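Local coordinates for PHD finger protein 3 (Homo sapiens, PDB 6IC9) that reads the phosphorylated C-terminal domain of RNA polymerase II through its SPOC domain, the part present here, and regulates neuronal gene expression, at residues N12-S23 with F27-E39. Residues are numbered along the deposited sequence; the frame is centred on the assembly and turned at random.
Sequences NFIWKGFINMPS and FVTKAYPVSGSPE
Strands 15-21 and 25-35 pair antiparallel as a beta hairpin, with Gly-17 opposite Thr-29 and Ile-19 opposite Phe-27 as hydrogen-bonded pairs. The Gly-17 N to Thr-29 O bond is 3.0 Å, and Thr-29 N returns one to Gly-17 O. Ile-14 N donates to Ala-31 O at 2.8 Å.

The face with Lys-16, Phe-18, Val-28 and Lys-30 carries two CH-pi contacts. Val-28 CG2 lies over one face of the Phe-18 ring, 3.4 Å from Phe-18 CE2. Lys-30 runs extended across one face of the Phe-13 ring, its CE 3.4 Å from Phe-13 CE2. Phe-13 CB sits over one face of the Tyr-32 ring, 3.5 Å from Tyr-32 CE2. Tyr-32 CG is anti to its carbonyl carbon (chi1 -64°), which brings the ring back under Phe-13. A serine in place of Tyr-32 would probably leave Phe-13 CB without its aromatic support and the segment around Phe-13 freer to move.

On the other face, the Trp-15 ring edge meets Thr-29 CG2, 3.6 Å from Trp-15 CZ3. Gly-17 N lies over one face of this indole, and the glycine has no side chain to meet the ring. Ile-19 CB packs over the face of Phe-27.

Within the SPOC domain, strand 48-55 bonds to the outer side of 15-21, and strand 73-82 flanks 25-35, where Thr-29 OG1 bonds to Thr-81 O. Trp-15 NE1 bonds to Pro-46 O. Helix 85-101 covers Ile-19 through Leu-94.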
# COMPACT_ATOMS: atom_id res chain seq x y z
N ASN A 12 13.70 12.77 1.14
CA ASN A 12 12.42 13.06 0.51
C ASN A 12 11.43 11.88 0.67
O ASN A 12 10.51 11.71 -0.13
CB ASN A 12 12.60 13.42 -0.98
CG ASN A 12 13.33 12.33 -1.79
OD1 ASN A 12 12.72 11.67 -2.64
ND2 ASN A 12 14.64 12.17 -1.55
N PHE A 13 11.61 11.08 1.73
CA PHE A 13 10.55 10.17 2.13
C PHE A 13 9.43 10.95 2.80
O PHE A 13 9.66 11.94 3.51
CB PHE A 13 11.07 9.06 3.07
CG PHE A 13 11.66 9.55 4.40
CD1 PHE A 13 10.86 9.74 5.50
CD2 PHE A 13 13.02 9.74 4.54
CE1 PHE A 13 11.39 10.17 6.72
CE2 PHE A 13 13.58 10.17 5.74
CZ PHE A 13 12.76 10.38 6.84
N ILE A 14 8.19 10.50 2.60
CA ILE A 14 7.04 11.20 3.17
C ILE A 14 6.54 10.61 4.50
O ILE A 14 5.68 11.23 5.16
CB ILE A 14 5.89 11.28 2.15
CG1 ILE A 14 5.51 9.89 1.67
CG2 ILE A 14 6.39 11.98 0.91
CD1 ILE A 14 4.54 9.17 2.57
N TRP A 15 7.04 9.44 4.92
CA TRP A 15 6.62 8.85 6.19
C TRP A 15 7.62 7.76 6.55
O TRP A 15 8.17 7.11 5.66
CB TRP A 15 5.22 8.25 6.09
CG TRP A 15 4.76 7.36 7.23
CD1 TRP A 15 4.09 7.75 8.37
CD2 TRP A 15 4.91 5.92 7.32
NE1 TRP A 15 3.81 6.65 9.14
CE2 TRP A 15 4.27 5.52 8.51
CE3 TRP A 15 5.46 4.95 6.48
CZ2 TRP A 15 4.22 4.18 8.93
CZ3 TRP A 15 5.40 3.58 6.89
CH2 TRP A 15 4.80 3.23 8.11
N LYS A 16 7.89 7.60 7.85
CA LYS A 16 8.77 6.53 8.34
C LYS A 16 8.05 5.89 9.50
O LYS A 16 7.58 6.58 10.41
CB LYS A 16 10.15 7.04 8.81
CG LYS A 16 11.11 5.94 9.28
CD LYS A 16 12.29 6.63 10.01
CE LYS A 16 13.25 5.66 10.62
NZ LYS A 16 14.26 6.38 11.51
N GLY A 17 7.89 4.58 9.46
CA GLY A 17 7.12 3.95 10.52
C GLY A 17 7.18 2.46 10.33
O GLY A 17 7.94 1.96 9.50
N PHE A 18 6.40 1.74 11.13
CA PHE A 18 6.39 0.28 11.06
C PHE A 18 5.28 -0.18 10.11
O PHE A 18 4.21 0.43 10.03
CB PHE A 18 6.11 -0.35 12.43
CG PHE A 18 7.29 -0.27 13.33
CD1 PHE A 18 7.53 0.91 14.03
CD2 PHE A 18 8.22 -1.31 13.39
CE1 PHE A 18 8.67 1.01 14.88
CE2 PHE A 18 9.36 -1.21 14.27
CZ PHE A 18 9.59 -0.03 14.98
N ILE A 19 5.51 -1.33 9.49
CA ILE A 19 4.44 -2.19 9.02
C ILE A 19 4.43 -3.43 9.89
O ILE A 19 5.47 -4.05 10.11
CB ILE A 19 4.64 -2.55 7.54
CG1 ILE A 19 4.46 -1.27 6.70
CG2 ILE A 19 3.66 -3.65 7.17
CD1 ILE A 19 4.65 -1.52 5.14
N ASN A 20 3.26 -3.80 10.36
CA ASN A 20 3.18 -4.87 11.36
C ASN A 20 2.09 -5.83 10.93
O ASN A 20 0.91 -5.48 10.98
CB ASN A 20 2.90 -4.30 12.76
CG ASN A 20 3.01 -5.37 13.84
OD1 ASN A 20 3.09 -6.55 13.51
ND2 ASN A 20 3.06 -4.96 15.12
N MET A 21 2.48 -7.04 10.49
CA MET A 21 1.50 -8.08 10.19
C MET A 21 1.70 -9.19 11.21
O MET A 21 2.66 -9.97 11.10
CB MET A 21 1.65 -8.65 8.77
CG MET A 21 0.51 -9.61 8.43
SD MET A 21 0.48 -10.18 6.75
CE MET A 21 -1.00 -11.19 6.67
N PRO A 22 0.84 -9.29 12.22
CA PRO A 22 1.05 -10.26 13.29
C PRO A 22 1.21 -11.68 12.77
O PRO A 22 0.45 -12.13 11.90
CB PRO A 22 -0.21 -10.10 14.16
CG PRO A 22 -0.58 -8.61 13.97
CD PRO A 22 -0.24 -8.33 12.50
N SER A 23 2.24 -12.34 13.28
CA SER A 23 2.69 -13.69 12.95
C SER A 23 3.35 -13.76 11.58
O SER A 23 3.59 -14.86 11.08
CB SER A 23 1.55 -14.71 13.03
OG SER A 23 0.77 -14.71 11.83
N PHE A 27 8.45 -4.51 10.56
CA PHE A 27 9.71 -3.86 10.21
C PHE A 27 9.49 -2.37 10.07
O PHE A 27 8.36 -1.91 9.92
CB PHE A 27 10.30 -4.45 8.93
CG PHE A 27 9.32 -4.45 7.76
CD1 PHE A 27 8.41 -5.51 7.60
CD2 PHE A 27 9.27 -3.37 6.92
CE1 PHE A 27 7.49 -5.51 6.51
CE2 PHE A 27 8.32 -3.38 5.81
CZ PHE A 27 7.44 -4.45 5.67
N VAL A 28 10.60 -1.63 10.09
CA VAL A 28 10.63 -0.18 9.87
C VAL A 28 10.84 0.07 8.39
O VAL A 28 11.68 -0.57 7.75
CB VAL A 28 11.73 0.50 10.68
CG1 VAL A 28 11.64 2.04 10.51
CG2 VAL A 28 11.60 0.09 12.13
N THR A 29 10.09 1.02 7.87
CA THR A 29 10.11 1.28 6.44
C THR A 29 9.95 2.78 6.23
O THR A 29 9.34 3.47 7.04
CB THR A 29 9.00 0.47 5.74
OG1 THR A 29 9.01 0.76 4.34
CG2 THR A 29 7.63 0.88 6.28
N LYS A 30 10.45 3.28 5.10
CA LYS A 30 10.17 4.64 4.67
C LYS A 30 9.29 4.55 3.43
O LYS A 30 9.48 3.64 2.62
CB LYS A 30 11.47 5.38 4.33
CG LYS A 30 12.24 5.88 5.59
CD LYS A 30 13.67 6.30 5.18
CE LYS A 30 14.44 6.94 6.37
NZ LYS A 30 15.90 7.19 6.02
N ALA A 31 8.32 5.45 3.32
CA ALA A 31 7.44 5.53 2.13
C ALA A 31 7.87 6.70 1.26
O ALA A 31 8.13 7.80 1.77
CB ALA A 31 5.98 5.75 2.55
N TYR A 32 7.92 6.48 -0.06
CA TYR A 32 8.24 7.47 -1.07
C TYR A 32 7.08 7.59 -2.03
O TYR A 32 6.45 6.58 -2.37
CB TYR A 32 9.48 7.08 -1.88
CG TYR A 32 10.72 7.05 -0.97
CD1 TYR A 32 11.03 5.92 -0.24
CD2 TYR A 32 11.51 8.20 -0.79
CE1 TYR A 32 12.14 5.91 0.63
CE2 TYR A 32 12.60 8.20 0.07
CZ TYR A 32 12.91 7.06 0.76
OH TYR A 32 13.99 7.06 1.61
N PRO A 33 6.83 8.79 -2.55
CA PRO A 33 5.71 8.96 -3.49
C PRO A 33 5.94 8.25 -4.80
O PRO A 33 7.06 8.14 -5.31
CB PRO A 33 5.64 10.49 -3.70
CG PRO A 33 6.87 11.02 -3.15
CD PRO A 33 7.36 10.08 -2.08
N VAL A 34 4.85 7.72 -5.34
CA VAL A 34 4.84 7.08 -6.63
C VAL A 34 3.83 7.75 -7.55
O VAL A 34 4.16 8.16 -8.67
CB VAL A 34 4.51 5.56 -6.51
CG1 VAL A 34 4.43 5.00 -7.88
CG2 VAL A 34 5.63 4.78 -5.71
N SER A 35 2.60 7.92 -7.08
CA SER A 35 1.53 8.47 -7.93
C SER A 35 0.55 9.21 -7.05
O SER A 35 0.29 8.80 -5.91
CB SER A 35 0.80 7.35 -8.69
OG SER A 35 -0.06 7.92 -9.66
N GLY A 36 -0.04 10.28 -7.59
CA GLY A 36 -0.98 11.06 -6.81
C GLY A 36 -0.29 11.96 -5.80
O GLY A 36 0.92 11.91 -5.59
N SER A 37 -1.08 12.81 -5.16
CA SER A 37 -0.47 13.79 -4.29
C SER A 37 -0.16 13.17 -2.94
O SER A 37 -1.09 12.75 -2.23
CB SER A 37 -1.36 15.00 -4.07
OG SER A 37 -0.79 15.78 -3.03
N PRO A 38 1.10 13.11 -2.52
CA PRO A 38 1.41 12.55 -1.21
C PRO A 38 1.21 13.54 -0.07
O PRO A 38 1.65 13.26 1.04
CB PRO A 38 2.89 12.20 -1.35
CG PRO A 38 3.43 13.33 -2.12
CD PRO A 38 2.31 13.70 -3.14
N GLU A 39 0.59 14.69 -0.37
CA GLU A 39 0.50 15.77 0.60
C GLU A 39 -0.17 15.27 1.87
O GLU A 39 -1.18 14.55 1.81
CB GLU A 39 -0.28 16.96 0.00
CG GLU A 39 -1.76 16.60 -0.27
CD GLU A 39 -2.53 17.64 -1.10
OE1 GLU A 39 -3.78 17.52 -1.15
OE2 GLU A 39 -1.93 18.55 -1.69